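Local coordinates for putative regulatory protein (PDB 2PZ9) that probably binds DNA through a TetR-type helix-turn-helix domain and regulates transcription, its all-helical C-terminal part pairing with a second copy, at residues A[145-150]-A[167-172]; A[99-104]-A[208-213]. All coordinates share one frame; numbering follows the deposited sequence.

In the fold
Both interactions lie in the all-helical region that matches the TetR-like C-terminal domain, their centres about 12 Å apart. Interaction 2 joins two helices distant in sequence, 100-113 and 198-212; interaction 1 falls between them in the chain and packs helix 139-155 on helix 165-176. Helix 165-176 connects the two: Val168 CG1 lies 3.7 Å from Phe213 CZ, and Ile172 reaches the same ring. A polar connection is added by Lys146 NZ and Tyr103 OH, 3.1 Å apart and probably hydrogen-bonded. Each contact also borders the second subunit, where Leu171 and Met212 meet residues of the partner chain. The predicted helix-turn-helix lies elsewhere in the chain, at residues 52-71.

Interaction 1 of 2, residues A[145-150]-A[167-172]; sequences GKLDKL and DVLALI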
loop_
_atom_site.group_PDB
_atom_site.type_symbol
_atom_site.label_atom_id
_atom_site.label_comp_id
_atom_site.label_asym_id
_atom_site.label_seq_id
_atom_site.Cartn_x
_atom_site.Cartn_y
_atom_site.Cartn_z
ATOM N N GLY A 145 -8.167 -3.567 -20.185
ATOM C CA GLY A 145 -7.729 -4.713 -20.985
ATOM C C GLY A 145 -7.604 -5.995 -20.167
ATOM O O GLY A 145 -8.091 -7.061 -20.566
ATOM N N LYS A 146 -6.948 -5.892 -19.017
ATOM C CA LYS A 146 -6.756 -7.051 -18.145
ATOM C C LYS A 146 -8.063 -7.588 -17.566
ATOM O O LYS A 146 -8.208 -8.786 -17.367
ATOM C CB LYS A 146 -5.775 -6.724 -17.024
ATOM C CG LYS A 146 -4.378 -6.475 -17.516
ATOM C CD LYS A 146 -3.458 -6.222 -16.365
ATOM C CE LYS A 146 -2.175 -5.639 -16.829
ATOM N NZ LYS A 146 -1.227 -5.656 -15.672
ATOM N N LEU A 147 -9.011 -6.701 -17.287
ATOM C CA LEU A 147 -10.314 -7.131 -16.818
ATOM C C LEU A 147 -11.001 -7.896 -17.930
ATOM O O LEU A 147 -11.686 -8.880 -17.679
ATOM C CB LEU A 147 -11.164 -5.945 -16.368
ATOM C CG LEU A 147 -10.649 -5.182 -15.144
ATOM C CD1 LEU A 147 -11.397 -3.864 -14.975
ATOM C CD2 LEU A 147 -10.723 -6.034 -13.875
ATOM N N ASP A 148 -10.804 -7.472 -19.170
ATOM C CA ASP A 148 -11.315 -8.268 -20.260
ATOM C C ASP A 148 -10.634 -9.631 -20.367
ATOM O O ASP A 148 -11.295 -10.631 -20.582
ATOM C CB ASP A 148 -11.296 -7.488 -21.563
ATOM C CG ASP A 148 -12.662 -6.940 -21.899
ATOM O OD1 ASP A 148 -13.156 -6.073 -21.142
ATOM O OD2 ASP A 148 -13.266 -7.412 -22.892
ATOM N N LYS A 149 -9.324 -9.660 -20.160
ATOM C CA LYS A 149 -8.535 -10.889 -20.192
ATOM C C LYS A 149 -9.058 -11.855 -19.117
ATOM O O LYS A 149 -9.222 -13.052 -19.355
ATOM C CB LYS A 149 -7.054 -10.540 -19.967
ATOM C CG LYS A 149 -6.025 -11.184 -20.924
ATOM C CD LYS A 149 -5.025 -10.101 -21.475
ATOM C CE LYS A 149 -3.512 -10.477 -21.438
ATOM N NZ LYS A 149 -3.154 -11.784 -22.063
ATOM N N LEU A 150 -9.365 -11.334 -17.939
ATOM C CA LEU A 150 -9.954 -12.165 -16.896
ATOM C C LEU A 150 -11.386 -12.594 -17.224
ATOM O O LEU A 150 -11.727 -13.746 -16.997
ATOM C CB LEU A 150 -9.865 -11.476 -15.533
ATOM C CG LEU A 150 -8.430 -11.148 -15.069
ATOM C CD1 LEU A 150 -8.383 -9.897 -14.198
ATOM C CD2 LEU A 150 -7.760 -12.326 -14.364
ATOM N N ASP A 167 -12.399 -7.509 -8.550
ATOM C CA ASP A 167 -11.816 -7.945 -7.282
ATOM C C ASP A 167 -10.520 -8.758 -7.494
ATOM O O ASP A 167 -9.538 -8.586 -6.749
ATOM C CB ASP A 167 -12.841 -8.723 -6.437
ATOM C CG ASP A 167 -14.043 -7.855 -6.000
ATOM O OD1 ASP A 167 -13.830 -6.808 -5.338
ATOM O OD2 ASP A 167 -15.211 -8.222 -6.302
ATOM N N VAL A 168 -10.512 -9.623 -8.508
ATOM C CA VAL A 168 -9.380 -10.506 -8.788
ATOM C C VAL A 168 -8.121 -9.683 -9.086
ATOM O O VAL A 168 -7.055 -9.902 -8.489
ATOM C CB VAL A 168 -9.701 -11.477 -9.968
ATOM C CG1 VAL A 168 -8.523 -12.381 -10.265
ATOM C CG2 VAL A 168 -10.939 -12.290 -9.675
ATOM N N LEU A 169 -8.265 -8.726 -9.991
ATOM C CA LEU A 169 -7.161 -7.867 -10.395
ATOM C C LEU A 169 -6.584 -7.073 -9.219
ATOM O O LEU A 169 -5.395 -7.181 -8.911
ATOM C CB LEU A 169 -7.611 -6.931 -11.508
ATOM C CG LEU A 169 -6.519 -6.040 -12.079
ATOM C CD1 LEU A 169 -5.578 -6.886 -12.908
ATOM C CD2 LEU A 169 -7.077 -4.854 -12.884
ATOM N N ALA A 170 -7.444 -6.294 -8.554
ATOM C CA ALA A 170 -7.077 -5.495 -7.383
ATOM C C ALA A 170 -6.335 -6.293 -6.316
ATOM O O ALA A 170 -5.227 -5.923 -5.915
ATOM C CB ALA A 170 -8.308 -4.871 -6.796
ATOM N N LEU A 171 -6.965 -7.376 -5.870
ATOM C CA LEU A 171 -6.386 -8.273 -4.877
ATOM C C LEU A 171 -4.974 -8.735 -5.228
ATOM O O LEU A 171 -4.024 -8.547 -4.452
ATOM C CB LEU A 171 -7.274 -9.506 -4.668
ATOM C CG LEU A 171 -8.634 -9.213 -4.012
ATOM C CD1 LEU A 171 -9.628 -10.350 -4.274
ATOM C CD2 LEU A 171 -8.505 -8.866 -2.505
ATOM N N ILE A 172 -4.831 -9.328 -6.402
ATOM C CA ILE A 172 -3.546 -9.876 -6.775
ATOM C C ILE A 172 -2.417 -8.800 -6.816
ATOM O O ILE A 172 -1.311 -9.016 -6.294
ATOM C CB ILE A 172 -3.669 -10.691 -8.063
ATOM C CG1 ILE A 172 -4.620 -11.868 -7.813
ATOM C CG2 ILE A 172 -2.286 -11.190 -8.504
ATOM C CD1 ILE A 172 -4.975 -12.649 -9.046
#
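Leu169 points its side chain from helix 165-176 at three residues of helix 139-155, and nearly all of the contact is apolar. Leu169 CB and CD2 both touch Leu147 CD2, the two CD2 methyls 4.0 Å apart. From the neighbouring turn, Leu150 CD1 comes up to Leu169 CB at 4.1 Å. Both leucines of helix 139-155 run about perpendicular to the side chain of Leu169. With CG anti to the backbone N (chi1 -176°), Leu169 extends its fork between Leu147 and Lys146. Leu150 uses its other branch on Val168, CD2 to CG1 at 4.2 Å.

The aliphatic part of Lys146 completes the patch. Lys146 CB and CD both meet Leu169 CD1 from the same side, CD of Lys146 lying 4.1 Å from that methyl, and the chain, extended beyond CG, carries NZ past the leucine to a hydrogen bond with Tyr103 OH on helix 100-113.

The short helical segments cross at 116° with their axes 10.2 Å apart, a separation filled by branched side chains. Leu150 also touches Leu100, and Leu147 packs on Gln192 of the second subunit. Between these segments the chemistry is therefore that of buried methyl groups in van der Waals contact, while the one charged side chain at the contact lends its methylenes here and directs its ammonium group to a different helix.

Interaction 2 of 2, residues A[99-104]-A[208-213]; sequences DLPGYA and AVEHMF
Val209 faces helix 100-113 from the last turns of helix 198-212, and each of its side-chain carbons finds a partner there. CB lies 3.9 Å from Pro101 CA and also meets Pro101 CB. CG1, anti to the backbone N (chi1 175°), lies against the backbone of the opposing first turn, 3.6 Å from Pro101 CA and also near Pro101 N and Leu100 C. The other branch, CG2, reaches one turn further along helix 100-113 and touches Ala104 CB at 3.8 Å.

Around this valine the remaining contacts are van der Waals ones, some of them between the proline ring and polar atoms of Glu210. Pro101 CB sits 3.8 Å from Glu210 N, while its CG approaches Glu210 OE1. That carboxylate oxygen takes a hydrogen bond from the backbone of Arg215, just beyond the helix. Beyond the last helical residue, Phe213 receives Leu100 CD1 at 3.8 Å from its CB, and the same methyl comes obliquely upon the ring. Met212 CB lies over one face of that ring, offset toward the rim, and Trp163 meets Phe213 edge-to-face.

The start of helix 100-113 is capped by Asp99, whose OD1 accepts from Gly102 N at 2.7 Å, the nitrogen lying 54° out of the carboxylate plane. OD1 also forms a salt bridge with Arg215, tying the cap to the C-terminal tail.

The segments run nearly antiparallel, at 151°, and the axes lie 8.5 Å apart, a spacing consistent with the short side chains of Pro101, Ala104 and Val209 at the interface. This nearly antiparallel pair forms part of the all-helical region matching the TetR-like C-terminal domain, in which helix 198-212 also touches the second subunit through Ala208 and Met212.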
loop_
_atom_site.group_PDB
_atom_site.type_symbol
_atom_site.label_atom_id
_atom_site.label_comp_id
_atom_site.label_asym_id
_atom_site.label_seq_id
_atom_site.Cartn_x
_atom_site.Cartn_y
_atom_site.Cartn_z
ATOM N N ASP A 99 -2.154 -18.396 -15.248
ATOM C CA ASP A 99 -1.199 -18.508 -14.166
ATOM C C ASP A 99 -1.178 -17.220 -13.363
ATOM O O ASP A 99 -0.301 -16.365 -13.509
ATOM C CB ASP A 99 0.196 -18.856 -14.687
ATOM C CG ASP A 99 1.216 -19.100 -13.554
ATOM O OD1 ASP A 99 0.867 -19.100 -12.354
ATOM O OD2 ASP A 99 2.396 -19.289 -13.869
ATOM N N LEU A 100 -2.163 -17.078 -12.508
ATOM C CA LEU A 100 -2.241 -15.913 -11.685
ATOM C C LEU A 100 -1.146 -15.867 -10.600
ATOM O O LEU A 100 -0.572 -14.796 -10.380
ATOM C CB LEU A 100 -3.631 -15.809 -11.100
ATOM C CG LEU A 100 -4.685 -15.582 -12.173
ATOM C CD1 LEU A 100 -6.039 -15.856 -11.579
ATOM C CD2 LEU A 100 -4.620 -14.180 -12.755
ATOM N N PRO A 101 -0.840 -17.014 -9.923
ATOM C CA PRO A 101 0.268 -16.952 -8.935
ATOM C C PRO A 101 1.641 -16.648 -9.559
ATOM O O PRO A 101 2.475 -15.991 -8.930
ATOM C CB PRO A 101 0.244 -18.345 -8.268
ATOM C CG PRO A 101 -0.542 -19.232 -9.175
ATOM C CD PRO A 101 -1.463 -18.360 -9.981
ATOM N N GLY A 102 1.859 -17.124 -10.784
ATOM C CA GLY A 102 3.054 -16.811 -11.534
ATOM C C GLY A 102 3.029 -15.330 -11.847
ATOM O O GLY A 102 4.060 -14.665 -11.804
ATOM N N TYR A 103 1.848 -14.808 -12.155
ATOM C CA TYR A 103 1.676 -13.376 -12.372
ATOM C C TYR A 103 2.129 -12.584 -11.139
ATOM O O TYR A 103 2.820 -11.559 -11.249
ATOM C CB TYR A 103 0.206 -13.070 -12.717
ATOM C CG TYR A 103 -0.123 -11.602 -12.844
ATOM C CD1 TYR A 103 -1.207 -11.045 -12.147
ATOM C CD2 TYR A 103 0.649 -10.750 -13.653
ATOM C CE1 TYR A 103 -1.528 -9.665 -12.251
ATOM C CE2 TYR A 103 0.336 -9.369 -13.773
ATOM C CZ TYR A 103 -0.747 -8.842 -13.070
ATOM O OH TYR A 103 -1.035 -7.500 -13.170
ATOM N N ALA A 104 1.744 -13.070 -9.963
ATOM C CA ALA A 104 2.041 -12.384 -8.714
ATOM C C ALA A 104 3.532 -12.395 -8.462
ATOM O O ALA A 104 4.066 -11.402 -7.987
ATOM C CB ALA A 104 1.298 -13.026 -7.562
ATOM N N ALA A 208 0.007 -18.378 -1.667
ATOM C CA ALA A 208 -1.229 -17.749 -1.242
ATOM C C ALA A 208 -2.159 -17.470 -2.426
ATOM O O ALA A 208 -3.391 -17.625 -2.328
ATOM C CB ALA A 208 -0.935 -16.474 -0.471
ATOM N N VAL A 209 -1.577 -17.053 -3.542
ATOM C CA VAL A 209 -2.376 -16.683 -4.697
ATOM C C VAL A 209 -2.879 -17.958 -5.330
ATOM O O VAL A 209 -4.033 -18.013 -5.793
ATOM C CB VAL A 209 -1.603 -15.804 -5.706
ATOM C CG1 VAL A 209 -2.435 -15.534 -6.963
ATOM C CG2 VAL A 209 -1.221 -14.492 -5.066
ATOM N N GLU A 210 -2.023 -18.987 -5.321
ATOM C CA GLU A 210 -2.464 -20.322 -5.689
ATOM C C GLU A 210 -3.684 -20.742 -4.861
ATOM O O GLU A 210 -4.645 -21.285 -5.416
ATOM C CB GLU A 210 -1.341 -21.344 -5.573
ATOM C CG GLU A 210 -1.810 -22.827 -5.603
ATOM C CD GLU A 210 -2.548 -23.251 -6.907
ATOM O OE1 GLU A 210 -2.247 -22.702 -8.008
ATOM O OE2 GLU A 210 -3.429 -24.154 -6.837
ATOM N N HIS A 211 -3.680 -20.477 -3.556
ATOM C CA HIS A 211 -4.842 -20.841 -2.747
ATOM C C HIS A 211 -6.090 -20.084 -3.134
ATOM O O HIS A 211 -7.150 -20.666 -3.189
ATOM C CB HIS A 211 -4.563 -20.736 -1.254
ATOM C CG HIS A 211 -3.743 -21.869 -0.733
ATOM N ND1 HIS A 211 -2.367 -21.813 -0.632
ATOM C CD2 HIS A 211 -4.098 -23.109 -0.328
ATOM C CE1 HIS A 211 -1.914 -22.959 -0.162
ATOM N NE2 HIS A 211 -2.944 -23.761 0.030
HETATM N N MSE A 212 -5.974 -18.801 -3.440
HETATM C CA MSE A 212 -7.150 -18.053 -3.866
HETATM C C MSE A 212 -7.763 -18.517 -5.174
HETATM O O MSE A 212 -8.947 -18.853 -5.225
HETATM C CB MSE A 212 -6.814 -16.611 -4.007
HETATM C CG MSE A 212 -7.021 -15.876 -2.766
HETATM SE SE MSE A 212 -5.869 -14.342 -2.952
HETATM C CE MSE A 212 -6.863 -13.223 -4.236
ATOM N N PHE A 213 -6.956 -18.511 -6.229
ATOM C CA PHE A 213 -7.407 -18.931 -7.553
ATOM C C PHE A 213 -6.564 -20.109 -8.043
ATOM O O PHE A 213 -5.538 -19.894 -8.702
ATOM C CB PHE A 213 -7.311 -17.771 -8.549
ATOM C CG PHE A 213 -7.603 -16.424 -7.953
ATOM C CD1 PHE A 213 -6.567 -15.611 -7.489
ATOM C CD2 PHE A 213 -8.906 -15.951 -7.878
ATOM C CE1 PHE A 213 -6.841 -14.355 -6.948
ATOM C CE2 PHE A 213 -9.177 -14.698 -7.336
ATOM C CZ PHE A 213 -8.151 -13.905 -6.877
#